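Local atomic coordinates of lysosome-associated membrane glycoprotein 1 (Mus musculus, PDB entry 5GV0), a protein that is a heavily glycosylated major protein of the lysosomal membrane, whose luminal domains probably help it assemble with other copies of itself. Residues Pro2-Tyr7 with Leu18-Leu23; Asn122-Ile127 with Asn136-Gln141. All coordinates share one frame; numbering follows the deposited sequence.

Contact 1: Pro2-Tyr7 with Leu18-Leu23; sequences PTVSKY and LASMAL
Ser-5 and Tyr-7 each trade a pair of backbone hydrogen bonds with the opposite strand, Ser-5 with Met-21 and Tyr-7 with Ala-19, in a regular antiparallel pairing whose strand axes approach to 4.7 Å. The bond from Ser-5 N to Met-21 O is nearly straight, 178° at the hydrogen, yet the donor sits well above the carbonyl plane. That same Met-21 O takes a second bond, from a water that also meets Tyr-7 OH at 2.6 Å, in the plane of the ring. Main chain and water together thus grip one carbonyl oxygen, and the phenol is tied back to the strand.

The Met-21 side chain crosses the Tyr-7 side chain at about a right angle, with Met-21 CE 3.9 Å from Tyr-7 CD2. Met-21 starts with CG wedged between its backbone N and carbonyl carbon (chi1 57°) and then runs out extended, which brings the methyl up against the CD2 and CE2 side of the ring. Ala-19 CB touches the same Tyr-7 CD2 at 4.1 Å. This is the face of the hairpin 5-11/14-30 that turns inward: Leu-60 and Val-62 of the strand 57-64, in the second sheet, also pack on Tyr-7. Ala-19 and Met-21 lie buried in this beta-prism, the fold of LAMP luminal domains, while Tyr-7 stays partly exposed.

On the other face, Lys-6 bends at its last torsion to set NZ 3.2 Å from Ser-20 OG, a weak hydrogen bond, while Val-4 CG1 lies 3.3 Å from that hydroxyl oxygen. Nearer the N terminus the direct bonding gives out. A water bridges Thr-3 O and Leu-23 N instead, and Ala-22 CB sits against Pro-2 CG at 3.9 Å and the Val-4 CG2 methyl.

Contact 2: Asn122-Ile127 with Asn136-Gln141; sequences NTEEHI and NVFSVQ
The hairpin of strands 125-128 and 133-138 is held here by Glu-125 and Val-137, an antiparallel hydrogen-bonded pair: Glu-125 N reaches Val-137 O at 3.0 Å, and Val-137 N returns a bond to Glu-125 O. Next along, His-126 and Asn-136 form a non-hydrogen-bonded pair whose side chains supply the bond instead. His-126 ND1 donates to Asn-136 OD1 at 2.7 Å, with the acceptor close to the plane of the imidazole. The amide plane is turned 82° from the ring, and ND1 stands above it rather than on a lone pair, meeting the C=O almost broadside, at 92°. Ser-134 OG also bonds OD1, while Gln-24 takes up ND2; these partners help fix the rotation of the amide.

On the face of Glu-125 and Val-137, Ile-127 CD1 meets Val-137 CG2 at 3.6 Å. Further out, the extended Glu-124 chain crosses Phe-138 at a slant, its carboxylate plane 54° from the ring, and Glu-124 OE2 comes within 3.8 Å of Phe-138 CE1. Toward Asn-122 direct backbone bonds across the pair cease, and waters bridge carbonyls instead: one joins Thr-123 O to Val-137 O, the other Asn-122 O to Phe-138 O, the latter water lying over a face of the Phe-138 ring near its rim.

Phe-138 and Ser-139 together face Ala-22 in a classic beta bulge, where the chain turns a corner between 133-138 and 140-144. Strand 14-30 thus flanks 133-138 beyond the hairpin, and Val-140, past the corner, pairs through its backbone with Cys-121 of strand 118-121.

In the fold
From the N terminus, residues 2-7 meet 18-23 first, and contact 1 closes the open end of the hairpin 5-11/14-30, with ten residues between its segments. The chain then builds the second sheet and returns before contact 2 closes the hairpin 125-128/133-138. The two are in series, neither nested nor crossed, with centres about 10 Å apart. Strand 14-30 brings them together: Ala-22 O probably bonds Phe-138 N and Ser-20 O probably bonds Gln-141 N, the first at the bulge and the second beyond it, while Pro-2 packs on Phe-138. A single sheet thereby sets the N-terminal hairpin beside one from late in the chain.

Contact 1: Pro2-Tyr7 with Leu18-Leu23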
loop_
_atom_site.group_PDB
_atom_site.type_symbol
_atom_site.label_atom_id
_atom_site.label_comp_id
_atom_site.label_asym_id
_atom_site.label_seq_id
_atom_site.Cartn_x
_atom_site.Cartn_y
_atom_site.Cartn_z
ATOM N N PRO A 2 13.408 4.242 0.895
ATOM C CA PRO A 2 12.954 3.115 0.076
ATOM C C PRO A 2 12.938 3.467 -1.406
ATOM O O PRO A 2 12.828 4.631 -1.798
ATOM C CB PRO A 2 11.535 2.842 0.591
ATOM C CG PRO A 2 11.103 4.129 1.210
ATOM C CD PRO A 2 12.338 4.788 1.747
ATOM N N THR A 3 13.044 2.437 -2.227
ATOM C CA THR A 3 13.103 2.599 -3.665
ATOM C C THR A 3 11.714 2.780 -4.280
ATOM O O THR A 3 10.780 2.060 -3.929
ATOM C CB THR A 3 13.788 1.381 -4.288
ATOM O OG1 THR A 3 15.126 1.280 -3.779
ATOM C CG2 THR A 3 13.818 1.485 -5.807
ATOM N N VAL A 4 11.577 3.750 -5.181
ATOM C CA VAL A 4 10.331 3.938 -5.937
ATOM C C VAL A 4 10.157 2.807 -6.939
ATOM O O VAL A 4 11.033 2.579 -7.774
ATOM C CB VAL A 4 10.310 5.290 -6.681
ATOM C CG1 VAL A 4 9.104 5.381 -7.610
ATOM C CG2 VAL A 4 10.318 6.438 -5.692
ATOM N N SER A 5 9.036 2.095 -6.842
ATOM C CA SER A 5 8.727 0.990 -7.737
ATOM C C SER A 5 7.433 1.269 -8.466
ATOM O O SER A 5 6.546 1.953 -7.938
ATOM C CB SER A 5 8.618 -0.323 -6.965
ATOM O OG SER A 5 9.833 -0.603 -6.293
ATOM N N LYS A 6 7.317 0.734 -9.673
ATOM C CA LYS A 6 6.136 0.941 -10.490
ATOM C C LYS A 6 5.276 -0.310 -10.529
ATOM O O LYS A 6 5.770 -1.443 -10.535
ATOM C CB LYS A 6 6.546 1.372 -11.901
ATOM C CG LYS A 6 7.354 2.666 -11.893
ATOM C CD LYS A 6 7.569 3.235 -13.284
ATOM C CE LYS A 6 8.468 4.464 -13.225
ATOM N NZ LYS A 6 7.970 5.466 -12.242
ATOM N N TYR A 7 3.968 -0.092 -10.535
ATOM C CA TYR A 7 2.998 -1.179 -10.521
ATOM C C TYR A 7 1.873 -0.907 -11.506
ATOM O O TYR A 7 1.404 0.223 -11.624
ATOM C CB TYR A 7 2.414 -1.363 -9.117
ATOM C CG TYR A 7 3.445 -1.519 -8.016
ATOM C CD1 TYR A 7 3.950 -2.768 -7.689
ATOM C CD2 TYR A 7 3.895 -0.422 -7.297
ATOM C CE1 TYR A 7 4.886 -2.921 -6.677
ATOM C CE2 TYR A 7 4.827 -0.563 -6.289
ATOM C CZ TYR A 7 5.316 -1.815 -5.984
ATOM O OH TYR A 7 6.242 -1.960 -4.973
ATOM N N LEU A 18 -2.682 1.973 -11.256
ATOM C CA LEU A 18 -1.349 2.433 -11.607
ATOM C C LEU A 18 -0.728 2.987 -10.354
ATOM O O LEU A 18 -1.390 3.706 -9.600
ATOM C CB LEU A 18 -1.386 3.512 -12.681
ATOM C CG LEU A 18 -1.841 3.113 -14.078
ATOM C CD1 LEU A 18 -1.907 4.351 -14.937
ATOM C CD2 LEU A 18 -0.880 2.103 -14.673
ATOM N N ALA A 19 0.533 2.661 -10.115
ATOM C CA ALA A 19 1.209 3.219 -8.955
ATOM C C ALA A 19 2.692 3.371 -9.205
ATOM O O ALA A 19 3.332 2.528 -9.844
ATOM C CB ALA A 19 0.973 2.361 -7.734
ATOM N N SER A 20 3.223 4.473 -8.699
ATOM C CA SER A 20 4.654 4.707 -8.626
ATOM C C SER A 20 4.916 5.141 -7.203
ATOM O O SER A 20 4.528 6.246 -6.803
ATOM C CB SER A 20 5.100 5.768 -9.630
ATOM O OG SER A 20 6.489 6.003 -9.510
ATOM N N MET A 21 5.513 4.265 -6.403
ATOM C CA MET A 21 5.586 4.563 -4.985
ATOM C C MET A 21 6.714 3.856 -4.274
ATOM O O MET A 21 7.168 2.787 -4.699
ATOM C CB MET A 21 4.256 4.219 -4.301
ATOM C CG MET A 21 3.808 2.784 -4.470
ATOM S SD MET A 21 2.107 2.613 -3.891
ATOM C CE MET A 21 1.804 0.898 -4.283
ATOM N N ALA A 22 7.148 4.483 -3.184
ATOM C CA ALA A 22 8.160 3.943 -2.295
ATOM C C ALA A 22 7.508 3.639 -0.954
ATOM O O ALA A 22 6.927 4.531 -0.330
ATOM C CB ALA A 22 9.312 4.936 -2.132
ATOM N N LEU A 23 7.597 2.383 -0.523
ATOM C CA LEU A 23 6.887 1.909 0.660
ATOM C C LEU A 23 7.811 1.226 1.651
ATOM O O LEU A 23 8.799 0.605 1.270
ATOM C CB LEU A 23 5.780 0.937 0.267
ATOM C CG LEU A 23 4.740 1.398 -0.754
ATOM C CD1 LEU A 23 3.851 0.225 -1.096
ATOM C CD2 LEU A 23 3.916 2.547 -0.211
HETATM O O HOH W 1 9.289 0.662 -2.194
HETATM O O HOH W 2 6.924 0.201 -3.609
#

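Contact 2: Asn122-Ile127 with Asn136-Gln141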
loop_
_atom_site.group_PDB
_atom_site.type_symbol
_atom_site.label_atom_id
_atom_site.label_comp_id
_atom_site.label_asym_id
_atom_site.label_seq_id
_atom_site.Cartn_x
_atom_site.Cartn_y
_atom_site.Cartn_z
ATOM N N ASN A 122 4.736 13.636 -1.984
ATOM C CA ASN A 122 6.166 13.417 -1.775
ATOM C C ASN A 122 6.551 13.615 -0.312
ATOM O O ASN A 122 7.729 13.604 0.044
ATOM C CB ASN A 122 6.981 14.358 -2.665
ATOM C CG ASN A 122 6.871 14.008 -4.134
ATOM O OD1 ASN A 122 7.040 12.853 -4.522
ATOM N ND2 ASN A 122 6.573 15.003 -4.960
ATOM N N THR A 123 5.542 13.813 0.529
ATOM C CA THR A 123 5.739 13.939 1.968
ATOM C C THR A 123 5.424 12.601 2.617
ATOM O O THR A 123 4.341 12.059 2.432
ATOM C CB THR A 123 4.844 15.038 2.577
ATOM O OG1 THR A 123 5.167 16.299 1.982
ATOM C CG2 THR A 123 5.057 15.141 4.086
ATOM N N GLU A 124 6.388 12.067 3.354
ATOM C CA GLU A 124 6.242 10.795 4.055
ATOM C C GLU A 124 4.967 10.740 4.901
ATOM O O GLU A 124 4.742 11.612 5.736
ATOM C CB GLU A 124 7.479 10.588 4.936
ATOM C CG GLU A 124 7.689 9.207 5.515
ATOM C CD GLU A 124 9.065 9.082 6.158
ATOM O OE1 GLU A 124 9.320 8.073 6.845
ATOM O OE2 GLU A 124 9.893 10.002 5.969
ATOM N N GLU A 125 4.125 9.731 4.671
ATOM C CA GLU A 125 2.945 9.524 5.506
ATOM C C GLU A 125 3.037 8.193 6.226
ATOM O O GLU A 125 3.199 7.147 5.603
ATOM C CB GLU A 125 1.649 9.574 4.692
ATOM C CG GLU A 125 0.406 9.471 5.589
ATOM C CD GLU A 125 -0.899 9.426 4.823
ATOM O OE1 GLU A 125 -0.869 9.524 3.582
ATOM O OE2 GLU A 125 -1.961 9.288 5.470
ATOM N N HIS A 126 2.922 8.235 7.546
ATOM C CA HIS A 126 2.946 7.026 8.346
ATOM C C HIS A 126 1.522 6.582 8.617
ATOM O O HIS A 126 0.840 7.136 9.477
ATOM C CB HIS A 126 3.700 7.266 9.653
ATOM C CG HIS A 126 5.082 7.806 9.454
ATOM N ND1 HIS A 126 6.130 7.026 9.023
ATOM C CD2 HIS A 126 5.585 9.052 9.624
ATOM C CE1 HIS A 126 7.224 7.764 8.939
ATOM N NE2 HIS A 126 6.920 8.997 9.299
ATOM N N ILE A 127 1.066 5.600 7.855
ATOM C CA ILE A 127 -0.307 5.130 7.980
ATOM C C ILE A 127 -0.414 4.075 9.069
ATOM O O ILE A 127 0.186 3.008 8.977
ATOM C CB ILE A 127 -0.826 4.551 6.660
ATOM C CG1 ILE A 127 -0.755 5.600 5.549
ATOM C CG2 ILE A 127 -2.258 4.059 6.835
ATOM C CD1 ILE A 127 -1.111 5.048 4.171
ATOM N N ASN A 136 4.595 3.028 5.944
ATOM C CA ASN A 136 5.177 4.315 5.603
ATOM C C ASN A 136 5.191 4.491 4.097
ATOM O O ASN A 136 5.879 3.776 3.370
ATOM C CB ASN A 136 6.575 4.434 6.208
ATOM C CG ASN A 136 6.540 4.367 7.720
ATOM O OD1 ASN A 136 5.479 4.526 8.331
ATOM N ND2 ASN A 136 7.695 4.145 8.335
ATOM N N VAL A 137 4.352 5.417 3.645
ATOM C CA VAL A 137 4.255 5.778 2.243
ATOM C C VAL A 137 5.196 6.943 2.049
ATOM O O VAL A 137 4.851 8.096 2.320
ATOM C CB VAL A 137 2.821 6.149 1.843
ATOM C CG1 VAL A 137 2.756 6.427 0.357
ATOM C CG2 VAL A 137 1.867 5.024 2.209
ATOM N N PHE A 138 6.404 6.624 1.617
ATOM C CA PHE A 138 7.483 7.595 1.576
ATOM C C PHE A 138 7.238 8.587 0.449
ATOM O O PHE A 138 7.415 9.797 0.622
ATOM C CB PHE A 138 8.825 6.875 1.411
ATOM C CG PHE A 138 10.004 7.784 1.471
ATOM C CD1 PHE A 138 10.527 8.173 2.692
ATOM C CD2 PHE A 138 10.594 8.253 0.309
ATOM C CE1 PHE A 138 11.618 9.019 2.748
ATOM C CE2 PHE A 138 11.685 9.095 0.358
ATOM C CZ PHE A 138 12.195 9.480 1.578
ATOM N N SER A 139 6.814 8.072 -0.699
ATOM C CA SER A 139 6.307 8.917 -1.775
ATOM C C SER A 139 5.362 8.086 -2.622
ATOM O O SER A 139 5.439 6.855 -2.622
ATOM C CB SER A 139 7.436 9.487 -2.631
ATOM O OG SER A 139 8.042 8.472 -3.404
ATOM N N VAL A 140 4.459 8.746 -3.337
ATOM C CA VAL A 140 3.442 7.999 -4.052
ATOM C C VAL A 140 2.775 8.810 -5.144
ATOM O O VAL A 140 2.485 9.994 -4.973
ATOM C CB VAL A 140 2.361 7.480 -3.070
ATOM C CG1 VAL A 140 1.763 8.639 -2.258
ATOM C CG2 VAL A 140 1.273 6.700 -3.789
ATOM N N GLN A 141 2.567 8.165 -6.282
ATOM C CA GLN A 141 1.515 8.571 -7.197
ATOM C C GLN A 141 0.692 7.314 -7.439
ATOM O O GLN A 141 1.254 6.258 -7.744
ATOM C CB GLN A 141 2.071 9.158 -8.495
ATOM C CG GLN A 141 0.968 9.701 -9.407
ATOM C CD GLN A 141 1.492 10.573 -10.520
ATOM O OE1 GLN A 141 2.700 10.618 -10.783
ATOM N NE2 GLN A 141 0.584 11.276 -11.191
HETATM O O HOH W 3 9.442 11.703 0.806
HETATM O O HOH W 4 3.118 10.132 1.037
#